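Local coordinates for protein hypoxanthine-guanine-xanthine phosphoribosyltransferase (Tritrichomonas foetus, PDB 1HGX) that salvages purine bases, transferring the 5-phosphoribosyl group of 5-phosphoribosyl diphosphate to hypoxanthine, guanine or xanthine to give IMP, GMP or XMP, at residues I105-L115 against I136-I145. Sequence-based numbering, arbitrary orientation.
Sequences IDTGLTMYQLL and IGKKAYDVPI. With 5GP (guanosine-5'-monophosphate), chain C.
Lys139 NZ donates to Asp106 O at 2.8 Å, lying in the carbonyl plane with a C=O...N angle of 150°. The lysine chain runs extended past that carbonyl until a bend at its last torsion (chi4 -63°) turns NZ onto it; the ammonium also bonds Lys134 O and forms a salt bridge with the Asp133 carboxylate. Asp106, probably the proton acceptor as in relatives, belongs to the phosphate loop of the PRPP-binding motif, where Asp106 N and Gly108 N both grip O1P of GMP, and Thr107 N and OG1 take O3P. Thr110 N and OG1 bind O2P from the first turn of the helix. Gly108, the N-cap, suits its place because its positive phi disfavours a CB, which would also strike Tyr141 O. Thr107 O receives two weak bonds, from Ala140 N and Tyr141 N. Beyond them Tyr141 CD2 sits 3.7 Å above one face of the Tyr112 ring, toward its rim, with the planes inclined at 31°, while the Leu109 side chain lies alongside Tyr141. The methyls of branched Val143 part the work: CG1 packs on Met111 CG at 3.5 Å and also meets Leu115, and CG2 lies against Gly108 O and Tyr112. Ile105 CD1 and Ile145 CD1 meet tip to tip at 3.9 Å. The loop between strands 132-134 and 147-152 thus covers the start of helix 109-119, whose Met111 and Leu115 reach strands 97-102 and 125-130, respectively.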
loop_
_atom_site.group_PDB
_atom_site.type_symbol
_atom_site.label_atom_id
_atom_site.label_comp_id
_atom_site.label_asym_id
_atom_site.label_seq_id
_atom_site.Cartn_x
_atom_site.Cartn_y
_atom_site.Cartn_z
ATOM N N ILE A 105 12.084 5.990 11.968
ATOM C CA ILE A 105 12.837 5.308 13.011
ATOM C C ILE A 105 13.047 6.325 14.131
ATOM O O ILE A 105 13.619 7.396 13.912
ATOM C CB ILE A 105 14.174 4.772 12.473
ATOM C CG1 ILE A 105 13.889 3.630 11.484
ATOM C CG2 ILE A 105 15.070 4.289 13.622
ATOM C CD1 ILE A 105 15.115 3.031 10.853
ATOM N N ASP A 106 12.491 6.014 15.297
ATOM C CA ASP A 106 12.579 6.878 16.462
ATOM C C ASP A 106 13.726 6.408 17.368
ATOM O O ASP A 106 14.870 6.797 17.160
ATOM C CB ASP A 106 11.232 6.864 17.193
ATOM C CG ASP A 106 11.128 7.921 18.279
ATOM O OD1 ASP A 106 12.145 8.546 18.654
ATOM O OD2 ASP A 106 9.999 8.122 18.771
ATOM N N THR A 107 13.438 5.566 18.359
ATOM C CA THR A 107 14.490 5.085 19.253
ATOM C C THR A 107 15.262 3.936 18.625
ATOM O O THR A 107 16.332 3.561 19.111
ATOM C CB THR A 107 13.920 4.590 20.585
ATOM O OG1 THR A 107 13.142 3.408 20.361
ATOM C CG2 THR A 107 13.047 5.662 21.229
ATOM N N GLY A 108 14.692 3.345 17.581
ATOM C CA GLY A 108 15.347 2.239 16.912
ATOM C C GLY A 108 14.927 0.870 17.420
ATOM O O GLY A 108 15.305 -0.144 16.830
ATOM N N LEU A 109 14.127 0.820 18.482
ATOM C CA LEU A 109 13.689 -0.456 19.050
ATOM C C LEU A 109 12.951 -1.362 18.059
ATOM O O LEU A 109 13.303 -2.533 17.904
ATOM C CB LEU A 109 12.819 -0.226 20.285
ATOM C CG LEU A 109 12.174 -1.459 20.929
ATOM C CD1 LEU A 109 13.227 -2.398 21.478
ATOM C CD2 LEU A 109 11.232 -1.023 22.028
ATOM N N THR A 110 11.916 -0.833 17.414
ATOM C CA THR A 110 11.135 -1.606 16.454
ATOM C C THR A 110 11.990 -2.230 15.345
ATOM O O THR A 110 11.952 -3.445 15.134
ATOM C CB THR A 110 10.009 -0.757 15.826
ATOM O OG1 THR A 110 9.218 -0.167 16.865
ATOM C CG2 THR A 110 9.101 -1.638 14.980
ATOM N N MET A 111 12.784 -1.409 14.667
ATOM C CA MET A 111 13.633 -1.892 13.588
ATOM C C MET A 111 14.722 -2.842 14.084
ATOM O O MET A 111 15.052 -3.820 13.411
ATOM C CB MET A 111 14.248 -0.712 12.827
ATOM C CG MET A 111 14.881 -1.078 11.492
ATOM S SD MET A 111 13.783 -2.036 10.400
ATOM C CE MET A 111 12.320 -1.055 10.400
ATOM N N TYR A 112 15.274 -2.573 15.262
ATOM C CA TYR A 112 16.315 -3.440 15.812
ATOM C C TYR A 112 15.765 -4.861 16.008
ATOM O O TYR A 112 16.422 -5.844 15.686
ATOM C CB TYR A 112 16.846 -2.870 17.135
ATOM C CG TYR A 112 17.812 -3.776 17.858
ATOM C CD1 TYR A 112 19.166 -3.775 17.544
ATOM C CD2 TYR A 112 17.370 -4.641 18.850
ATOM C CE1 TYR A 112 20.059 -4.621 18.200
ATOM C CE2 TYR A 112 18.249 -5.489 19.512
ATOM C CZ TYR A 112 19.597 -5.474 19.181
ATOM O OH TYR A 112 20.486 -6.310 19.827
ATOM N N GLN A 113 14.548 -4.955 16.527
ATOM C CA GLN A 113 13.920 -6.251 16.757
ATOM C C GLN A 113 13.497 -6.914 15.446
ATOM O O GLN A 113 13.650 -8.127 15.275
ATOM C CB GLN A 113 12.725 -6.095 17.690
ATOM C CG GLN A 113 13.116 -5.500 19.027
ATOM C CD GLN A 113 12.036 -5.641 20.059
ATOM O OE1 GLN A 113 12.140 -6.463 20.967
ATOM N NE2 GLN A 113 10.987 -4.844 19.931
ATOM N N LEU A 114 13.008 -6.108 14.509
ATOM C CA LEU A 114 12.578 -6.607 13.215
ATOM C C LEU A 114 13.784 -7.175 12.463
ATOM O O LEU A 114 13.718 -8.272 11.903
ATOM C CB LEU A 114 11.933 -5.483 12.397
ATOM C CG LEU A 114 10.686 -5.802 11.566
ATOM C CD1 LEU A 114 10.635 -4.872 10.372
ATOM C CD2 LEU A 114 10.666 -7.237 11.096
ATOM N N LEU A 115 14.895 -6.449 12.475
ATOM C CA LEU A 115 16.100 -6.911 11.792
ATOM C C LEU A 115 16.641 -8.219 12.380
ATOM O O LEU A 115 17.074 -9.104 11.633
ATOM C CB LEU A 115 17.185 -5.831 11.798
ATOM C CG LEU A 115 16.942 -4.614 10.897
ATOM C CD1 LEU A 115 18.140 -3.689 10.967
ATOM C CD2 LEU A 115 16.721 -5.069 9.457
ATOM N N ILE A 136 16.982 12.164 17.525
ATOM C CA ILE A 136 16.819 12.206 18.968
ATOM C C ILE A 136 18.185 12.077 19.641
ATOM O O ILE A 136 18.278 11.869 20.849
ATOM C CB ILE A 136 15.890 11.076 19.463
ATOM C CG1 ILE A 136 16.519 9.709 19.188
ATOM C CG2 ILE A 136 14.540 11.172 18.772
ATOM C CD1 ILE A 136 15.835 8.564 19.904
ATOM N N GLY A 137 19.243 12.243 18.856
ATOM C CA GLY A 137 20.583 12.121 19.391
ATOM C C GLY A 137 20.992 10.665 19.312
ATOM O O GLY A 137 20.660 9.981 18.340
ATOM N N LYS A 138 21.713 10.183 20.320
ATOM C CA LYS A 138 22.149 8.789 20.330
ATOM C C LYS A 138 20.912 7.924 20.534
ATOM O O LYS A 138 20.110 8.170 21.444
ATOM C CB LYS A 138 23.173 8.545 21.444
ATOM N N LYS A 139 20.712 6.970 19.633
ATOM C CA LYS A 139 19.564 6.089 19.733
ATOM C C LYS A 139 19.854 4.949 20.695
ATOM O O LYS A 139 21.008 4.619 20.941
ATOM C CB LYS A 139 19.174 5.541 18.356
ATOM C CG LYS A 139 18.572 6.586 17.428
ATOM C CD LYS A 139 18.011 5.945 16.174
ATOM C CE LYS A 139 17.749 6.993 15.107
ATOM N NZ LYS A 139 16.737 7.990 15.511
ATOM N N ALA A 140 18.792 4.358 21.232
ATOM C CA ALA A 140 18.905 3.245 22.162
ATOM C C ALA A 140 19.502 2.040 21.446
ATOM O O ALA A 140 20.186 1.220 22.061
ATOM C CB ALA A 140 17.533 2.902 22.733
ATOM N N TYR A 141 19.244 1.938 20.144
ATOM C CA TYR A 141 19.755 0.830 19.347
ATOM C C TYR A 141 20.402 1.337 18.073
ATOM O O TYR A 141 19.838 2.170 17.362
ATOM C CB TYR A 141 18.632 -0.150 19.017
ATOM C CG TYR A 141 17.880 -0.584 20.242
ATOM C CD1 TYR A 141 16.827 0.182 20.734
ATOM C CD2 TYR A 141 18.260 -1.719 20.953
ATOM C CE1 TYR A 141 16.175 -0.162 21.899
ATOM C CE2 TYR A 141 17.611 -2.074 22.127
ATOM C CZ TYR A 141 16.569 -1.289 22.595
ATOM O OH TYR A 141 15.917 -1.617 23.764
ATOM N N ASP A 142 21.592 0.819 17.797
ATOM C CA ASP A 142 22.370 1.203 16.622
ATOM C C ASP A 142 21.879 0.486 15.361
ATOM O O ASP A 142 22.487 -0.494 14.913
ATOM C CB ASP A 142 23.853 0.888 16.857
ATOM C CG ASP A 142 24.780 1.643 15.915
ATOM O OD1 ASP A 142 24.304 2.422 15.054
ATOM O OD2 ASP A 142 26.009 1.460 16.051
ATOM N N VAL A 143 20.777 0.980 14.805
ATOM C CA VAL A 143 20.189 0.412 13.594
ATOM C C VAL A 143 20.855 0.966 12.329
ATOM O O VAL A 143 20.913 2.189 12.133
ATOM C CB VAL A 143 18.673 0.716 13.534
ATOM C CG1 VAL A 143 18.062 0.185 12.236
ATOM C CG2 VAL A 143 17.973 0.104 14.735
ATOM N N PRO A 144 21.429 0.085 11.489
ATOM C CA PRO A 144 22.071 0.557 10.256
ATOM C C PRO A 144 20.988 0.947 9.257
ATOM O O PRO A 144 20.088 0.157 8.949
ATOM C CB PRO A 144 22.868 -0.659 9.789
ATOM C CG PRO A 144 22.020 -1.809 10.254
ATOM C CD PRO A 144 21.582 -1.373 11.643
ATOM N N ILE A 145 21.033 2.204 8.826
ATOM C CA ILE A 145 20.047 2.730 7.874
ATOM C C ILE A 145 20.763 2.942 6.552
ATOM O O ILE A 145 21.613 3.816 6.443
ATOM C CB ILE A 145 19.468 4.070 8.369
ATOM C CG1 ILE A 145 18.819 3.867 9.738
ATOM C CG2 ILE A 145 18.481 4.645 7.351
ATOM C CD1 ILE A 145 18.366 5.148 10.403
HETATM P P 5GP C . 10.962 3.205 17.586
HETATM O O1P 5GP C . 12.010 3.518 16.592
HETATM O O2P 5GP C . 10.837 1.769 17.844
HETATM O O3P 5GP C . 11.105 4.042 18.792
HETATM O "O5'" 5GP C . 9.640 3.779 16.990
HETATM C "C5'" 5GP C . 9.271 3.754 15.618
HETATM C "C4'" 5GP C . 7.835 3.426 15.543
HETATM O "O4'" 5GP C . 6.988 4.440 16.108
HETATM C "C3'" 5GP C . 7.389 3.241 14.125
HETATM O "O3'" 5GP C . 6.273 2.361 14.201
HETATM C "C2'" 5GP C . 6.912 4.608 13.823
HETATM O "O2'" 5GP C . 5.970 4.568 12.762
HETATM C "C1'" 5GP C . 6.261 5.138 15.102
HETATM N N9 5GP C . 6.536 6.620 15.248
HETATM C C8 5GP C . 7.708 7.194 15.717
HETATM N N7 5GP C . 7.715 8.503 15.687
HETATM C C5 5GP C . 6.477 8.857 15.144
HETATM C C6 5GP C . 5.990 10.148 14.766
HETATM O O6 5GP C . 6.505 11.241 14.998
HETATM N N1 5GP C . 4.794 10.085 14.063
HETATM C C2 5GP C . 4.119 8.906 13.764
HETATM N N2 5GP C . 2.921 9.026 13.186
HETATM N N3 5GP C . 4.554 7.681 14.148
HETATM C C4 5GP C . 5.762 7.717 14.811
#